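Local coordinates for trans-isoprenyl diphosphate synthase (Caulobacter crescentus, PDB 3OYR), which probably condenses isopentenyl diphosphate with farnesyl diphosphate to build the all-trans octaprenyl diphosphate from which quinone side chains are made, at residues B[225-230]-B[312-317]. Numbering follows the deposited sequence. Where two conformers were deposited one is given.
Sequences GLAFQL and DYADKA. With DMA (dimethylallyl diphosphate), chain D; DMA (dimethylallyl diphosphate), chain G.
Leu226, Ala227 and Leu230 pack against Tyr313 and Ala314 in an apolar helix-helix contact that joins helix 211-238, which lines the active site, to helix 302-320 behind it. The two segments run nearly antiparallel, at 155°, and their axes approach to 8.1 Å. The small side chains of Ala227 and Ala314 are consistent with that spacing: the methyl CB of Ala227 lies 3.9 Å from Tyr313 CB and 4.3 Å from Ala314 CB, so the two backbones come close here, with little more than CB atoms between them.

Tyr313 lies beside the two alanines and carries most of the contact. Its CG stands anti to its own carbonyl carbon (chi1 -75°), which lays the ring along the flank of helix 211-238. Leu226 CB sits over one ring face, 3.9 Å from the ring centroid and 16° off the normal, in a CH-pi contact. The same leucine reaches on with its CD1 branch, which touches Tyr313 CE2 at 3.5 Å. One turn later the Leu230 side chain crosses that of Tyr313 at about a right angle, its CD1 meeting Tyr313 CD1 obliquely at 3.6 Å. Leu226 also touches Gln189 and Ala193 of helix 181-206. An alanine in place of Tyr313 would probably open a gap beside Leu226 and Leu230 and cost the CH-pi contact, while the Ala227 contact at CB would remain.

The side chains of Phe228 and Gln229 belong to the substrate side of helix 211-238. Phe228 presents its ring edge to O2A of the chain D dimethylallyl diphosphate, with CZ at 3.3 Å. Gln229, hydrogen-bonded to Thr192 and Asp233, gives a weak NE2 bond to O1A of the chain G molecule, 3.3 Å long. One helix thus carries diphosphate-pocket residues and an apolar seam to an outer helix, a layering that belongs to the all-helical isoprenoid synthase fold.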
loop_
_atom_site.group_PDB
_atom_site.type_symbol
_atom_site.label_atom_id
_atom_site.label_comp_id
_atom_site.label_asym_id
_atom_site.label_seq_id
_atom_site.Cartn_x
_atom_site.Cartn_y
_atom_site.Cartn_z
ATOM N N GLY B 225 20.923 5.959 2.110
ATOM C CA GLY B 225 20.037 4.910 2.594
ATOM C C GLY B 225 20.720 3.594 2.905
ATOM O O GLY B 225 20.356 2.931 3.877
ATOM N N LEU B 226 21.696 3.206 2.093
ATOM C CA LEU B 226 22.519 2.021 2.406
ATOM C C LEU B 226 23.252 2.176 3.751
ATOM O O LEU B 226 23.123 1.316 4.646
ATOM C CB LEU B 226 23.486 1.719 1.253
ATOM C CG LEU B 226 22.784 1.305 -0.053
ATOM C CD1 LEU B 226 23.746 1.259 -1.214
ATOM C CD2 LEU B 226 22.124 -0.045 0.108
ATOM N N ALA B 227 23.952 3.302 3.915
ATOM C CA ALA B 227 24.606 3.655 5.191
ATOM C C ALA B 227 23.600 3.591 6.325
ATOM O O ALA B 227 23.855 2.949 7.365
ATOM C CB ALA B 227 25.234 5.078 5.105
ATOM N N PHE B 228 22.443 4.220 6.091
ATOM C CA PHE B 228 21.370 4.321 7.073
ATOM C C PHE B 228 20.938 2.946 7.554
ATOM O O PHE B 228 20.859 2.702 8.762
ATOM C CB PHE B 228 20.162 5.090 6.483
ATOM C CG PHE B 228 19.086 5.405 7.492
ATOM C CD1 PHE B 228 19.180 6.548 8.291
ATOM C CD2 PHE B 228 17.979 4.555 7.652
ATOM C CE1 PHE B 228 18.185 6.831 9.250
ATOM C CE2 PHE B 228 16.967 4.845 8.600
ATOM C CZ PHE B 228 17.075 5.973 9.401
ATOM N N GLN B 229 20.673 2.044 6.607
ATOM C CA GLN B 229 20.169 0.717 6.948
ATOM C C GLN B 229 21.222 -0.170 7.624
ATOM O O GLN B 229 20.907 -0.911 8.569
ATOM C CB GLN B 229 19.603 0.035 5.717
ATOM C CG GLN B 229 18.874 -1.252 6.041
ATOM C CD GLN B 229 17.727 -1.060 7.023
ATOM O OE1 GLN B 229 16.912 -0.157 6.876
ATOM N NE2 GLN B 229 17.667 -1.909 8.026
ATOM N N LEU B 230 22.460 -0.101 7.138
ATOM C CA LEU B 230 23.599 -0.758 7.808
ATOM C C LEU B 230 23.726 -0.317 9.268
ATOM O O LEU B 230 23.849 -1.163 10.153
ATOM C CB LEU B 230 24.904 -0.502 7.057
ATOM C CG LEU B 230 24.991 -1.277 5.738
ATOM C CD1 LEU B 230 26.085 -0.722 4.883
ATOM C CD2 LEU B 230 25.235 -2.717 5.995
ATOM N N ASP B 312 31.613 3.893 4.479
ATOM C CA ASP B 312 31.964 3.840 3.044
ATOM C C ASP B 312 30.826 4.350 2.157
ATOM O O ASP B 312 31.040 5.112 1.215
ATOM C CB ASP B 312 32.334 2.407 2.624
ATOM C CG ASP B 312 33.725 1.982 3.092
ATOM O OD1 ASP B 312 34.458 2.826 3.654
ATOM O OD2 ASP B 312 34.090 0.798 2.887
ATOM N N TYR B 313 29.609 3.929 2.471
ATOM C CA TYR B 313 28.425 4.421 1.763
ATOM C C TYR B 313 28.176 5.893 2.052
ATOM O O TYR B 313 27.833 6.648 1.133
ATOM C CB TYR B 313 27.192 3.553 2.060
ATOM C CG TYR B 313 27.245 2.227 1.326
ATOM C CD1 TYR B 313 27.411 1.033 2.016
ATOM C CD2 TYR B 313 27.153 2.174 -0.058
ATOM C CE1 TYR B 313 27.452 -0.183 1.343
ATOM C CE2 TYR B 313 27.222 0.966 -0.743
ATOM C CZ TYR B 313 27.362 -0.207 -0.027
ATOM O OH TYR B 313 27.429 -1.403 -0.682
ATOM N N ALA B 314 28.408 6.319 3.297
ATOM C CA ALA B 314 28.275 7.746 3.640
ATOM C C ALA B 314 29.249 8.644 2.873
ATOM O O ALA B 314 28.866 9.750 2.475
ATOM C CB ALA B 314 28.415 7.974 5.111
ATOM N N ASP B 315 30.485 8.162 2.658
ATOM C CA ASP B 315 31.476 8.871 1.816
ATOM C C ASP B 315 30.999 8.998 0.387
ATOM O O ASP B 315 31.178 10.043 -0.255
ATOM C CB ASP B 315 32.856 8.155 1.845
ATOM C CG ASP B 315 33.515 8.209 3.222
ATOM O OD1 ASP B 315 33.075 9.012 4.076
ATOM O OD2 ASP B 315 34.460 7.434 3.460
ATOM N N LYS B 316 30.404 7.917 -0.122
ATOM C CA LYS B 316 29.838 7.900 -1.475
ATOM C C LYS B 316 28.697 8.926 -1.561
ATOM O O LYS B 316 28.605 9.686 -2.528
ATOM C CB LYS B 316 29.338 6.495 -1.845
ATOM C CG LYS B 316 30.440 5.463 -2.151
ATOM C CD LYS B 316 29.865 4.058 -2.231
ATOM C CE LYS B 316 30.928 3.023 -2.609
ATOM N NZ LYS B 316 30.866 2.623 -4.046
ATOM N N ALA B 317 27.846 8.970 -0.524
ATOM C CA ALA B 317 26.755 9.977 -0.488
ATOM C C ALA B 317 27.292 11.414 -0.532
ATOM O O ALA B 317 26.808 12.231 -1.319
ATOM C CB ALA B 317 25.824 9.777 0.717
HETATM C C1 DMA D . 12.592 2.973 10.220
HETATM O O1 DMA D . 12.920 4.280 9.730
HETATM C C2 DMA D . 12.677 2.309 8.892
HETATM C C3 DMA D . 13.794 1.714 8.463
HETATM C C4 DMA D . 15.015 1.542 9.328
HETATM C C5 DMA D . 13.774 1.178 7.066
HETATM P PA DMA D . 13.485 5.512 10.588
HETATM O O1A DMA D . 13.762 6.708 9.699
HETATM O O2A DMA D . 14.643 5.020 11.412
HETATM O O3A DMA D . 12.169 5.722 11.511
HETATM P PB DMA D . 11.480 7.098 12.035
HETATM O O1B DMA D . 10.654 7.622 10.876
HETATM O O2B DMA D . 10.645 6.466 13.129
HETATM O O3B DMA D . 12.551 8.051 12.492
HETATM C C1 DMA G . 12.767 -2.365 6.993
HETATM O O1 DMA G . 13.800 -2.295 7.969
HETATM C C2 DMA G . 11.516 -1.645 7.390
HETATM C C3 DMA G . 10.813 -0.897 6.532
HETATM C C4 DMA G . 11.188 -0.696 5.098
HETATM C C5 DMA G . 9.583 -0.233 7.058
HETATM P PA DMA G . 13.726 -2.897 9.482
HETATM O O1A DMA G . 15.164 -3.087 9.858
HETATM O O2A DMA G . 12.745 -4.030 9.616
HETATM O O3A DMA G . 13.161 -1.577 10.226
HETATM P PB DMA G . 12.724 -1.461 11.779
HETATM O O1B DMA G . 12.473 0.024 11.810
HETATM O O2B DMA G . 13.911 -1.951 12.576
HETATM O O3B DMA G . 11.516 -2.347 11.980
#